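Local coordinates for cell division protein SepF (Methanobrevibacter smithii, PDB 7AL1) that probably anchors the tubulin-like division protein FtsZ to the cell membrane in archaea, this chain being its C-terminal SepF domain, at residues E59-K62 with Q63-S66. Residues are numbered along the deposited sequence; the frame is centred on the assembly and turned at random.
Sequences EKIK and QMRS
K62 and S66 meet one turn apart on helix 51-68. The K62 carbonyl oxygen O takes S66 N at 2.9 Å. S66 OG also lies close, 2.8 Å from K62 O, but whether its proton goes there is not settled.

Q63 N donates to E59 O at 3.0 Å. The Q63 side chain extends outward from the helix, with CG anti to the backbone N (chi1 -173°). The amide is turned about its last torsion (chi3 -130°) so that NE2, not OE1, is on the K60 side. Q63 NE2 is 4.2 Å from K60 CD, a loose approach to the methylenes of the lysine. K60 NZ itself is hydrogen-bonded to N26 on helix 22-33.

I61 O accepts R65 N at 3.0 Å, and R65 CG lies 3.4 Å from I61 O. On the inner face, I61 CG1 meets the M64 methyl CE at 4.2 Å. M64 is bent at chi3 (-73°), which turns CE back to I61. Both side chains touch I86 of strand 81-87.

The helix is amphipathic here: backbone bonds hold its turns, I61 and M64 face the sheet, M64 also reaching helix 22-33, and Q63, K62 and S66 lie on the exposed side.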
ATOM      1  N   GLU A  59      14.241  13.359   3.229  1.00 21.95           N
ATOM      2  CA  GLU A  59      15.444  13.506   2.411  1.00 23.07           C
ATOM      3  C   GLU A  59      15.888  12.166   1.850  1.00 25.77           C
ATOM      4  O   GLU A  59      16.352  12.090   0.705  1.00 25.05           O
ATOM      5  CB  GLU A  59      16.559  14.153   3.226  1.00 31.11           C
ATOM      6  CG  GLU A  59      16.298  15.622   3.545  1.00 45.61           C
ATOM      7  CD  GLU A  59      17.219  16.167   4.620  1.00 69.28           C
ATOM      8  OE1 GLU A  59      18.092  15.412   5.095  1.00 70.71           O
ATOM      9  OE2 GLU A  59      17.065  17.351   4.990  1.00 77.82           O
ATOM     10  N   LYS A  60      15.755  11.084   2.628  1.00 22.66           N
ATOM     11  CA  LYS A  60      16.137   9.769   2.122  1.00 22.26           C
ATOM     12  C   LYS A  60      15.172   9.305   1.039  1.00 21.25           C
ATOM     13  O   LYS A  60      15.581   8.649   0.072  1.00 21.27           O
ATOM     14  CB  LYS A  60      16.196   8.753   3.265  1.00 24.89           C
ATOM     15  CG  LYS A  60      17.194   9.099   4.362  1.00 30.74           C
ATOM     16  CD  LYS A  60      18.624   8.712   4.037  1.00 39.24           C
ATOM     17  CE  LYS A  60      19.523   8.936   5.251  1.00 44.45           C
ATOM     18  NZ  LYS A  60      20.594   7.913   5.400  1.00 63.03           N
ATOM     19  N   ILE A  61      13.882   9.620   1.181  1.00 23.41           N
ATOM     20  CA  ILE A  61      12.936   9.286   0.121  1.00 22.72           C
ATOM     21  C   ILE A  61      13.305  10.032  -1.159  1.00 24.36           C
ATOM     22  O   ILE A  61      13.292   9.453  -2.254  1.00 21.97           O
ATOM     23  CB  ILE A  61      11.494   9.554   0.592  1.00 24.76           C
ATOM     24  CG1 ILE A  61      11.117   8.548   1.690  1.00 23.18           C
ATOM     25  CG2 ILE A  61      10.513   9.476  -0.556  1.00 23.31           C
ATOM     26  CD1 ILE A  61       9.885   8.926   2.491  1.00 26.35           C
ATOM     27  N   LYS A  62      13.665  11.311  -1.029  1.00 22.22           N
ATOM     28  CA  LYS A  62      14.104  12.094  -2.179  0.52 22.81           C
ATOM     29  C   LYS A  62      15.286  11.433  -2.869  1.00 22.88           C
ATOM     30  O   LYS A  62      15.310  11.303  -4.101  1.00 21.55           O
ATOM     31  CB  LYS A  62      14.492  13.479  -1.673  0.52 24.85           C
ATOM     32  CG  LYS A  62      14.950  14.439  -2.721  0.52 28.07           C
ATOM     33  CD  LYS A  62      15.525  15.703  -2.067  0.52 31.14           C
ATOM     34  CE  LYS A  62      14.582  16.314  -1.045  0.52 36.47           C
ATOM     35  NZ  LYS A  62      13.184  16.472  -1.540  0.52 40.87           N
ATOM     36  N   GLN A  63      16.264  10.985  -2.084  1.00 21.66           N
ATOM     37  CA  GLN A  63      17.445  10.338  -2.642  1.00 23.18           C
ATOM     38  C   GLN A  63      17.083   9.036  -3.356  1.00 21.11           C
ATOM     39  O   GLN A  63      17.626   8.720  -4.426  1.00 21.21           O
ATOM     40  CB  GLN A  63      18.471  10.127  -1.526  1.00 27.84           C
ATOM     41  CG  GLN A  63      19.842   9.601  -1.976  1.00 52.42           C
ATOM     42  CD  GLN A  63      20.910   9.693  -0.885  1.00 58.03           C
ATOM     43  OE1 GLN A  63      22.007  10.206  -1.113  1.00 55.90           O
ATOM     44  NE2 GLN A  63      20.585   9.198   0.309  1.00 49.56           N
ATOM     45  N   MET A  64      16.153   8.258  -2.796  1.00 20.61           N
ATOM     46  CA  MET A  64      15.804   7.011  -3.462  1.00 19.94           C
ATOM     47  C   MET A  64      15.131   7.272  -4.803  1.00 20.63           C
ATOM     48  O   MET A  64      15.372   6.550  -5.775  1.00 19.71           O
ATOM     49  CB  MET A  64      14.891   6.151  -2.593  1.00 21.71           C
ATOM     50  CG  MET A  64      15.581   5.521  -1.386  1.00 21.71           C
ATOM     51  SD  MET A  64      14.611   4.267  -0.518  1.00 25.74           S
ATOM     52  CE  MET A  64      13.479   5.377   0.234  1.00 25.31           C
ATOM     53  N   ARG A  65      14.277   8.293  -4.873  1.00 18.23           N
ATOM     54  CA  ARG A  65      13.624   8.638  -6.125  1.00 19.46           C
ATOM     55  C   ARG A  65      14.638   9.152  -7.141  1.00 22.27           C
ATOM     56  O   ARG A  65      14.679   8.700  -8.293  1.00 28.44           O
ATOM     57  CB  ARG A  65      12.544   9.690  -5.880  1.00 20.76           C
ATOM     58  CG  ARG A  65      11.375   9.212  -5.082  1.00 22.59           C
ATOM     59  CD  ARG A  65      10.364  10.324  -4.906  1.00 25.52           C
ATOM     60  NE  ARG A  65       9.572  10.559  -6.108  1.00 25.94           N
ATOM     61  CZ  ARG A  65       8.615  11.485  -6.199  1.00 28.59           C
ATOM     62  NH1 ARG A  65       8.356  12.267  -5.173  1.00 29.04           N
ATOM     63  NH2 ARG A  65       7.944  11.625  -7.334  1.00 40.66           N
ATOM     64  N   SER A  66      15.503  10.067  -6.714  1.00 20.32           N
ATOM     65  CA  SER A  66      16.373  10.778  -7.647  0.62 21.13           C
ATOM     66  C   SER A  66      17.499   9.892  -8.148  1.00 23.24           C
ATOM     67  O   SER A  66      17.876   9.970  -9.320  1.00 25.38           O
ATOM     68  CB  SER A  66      16.972  11.995  -6.948  0.62 22.85           C
ATOM     69  OG  SER A  66      15.964  12.825  -6.387  0.62 23.33           O
TER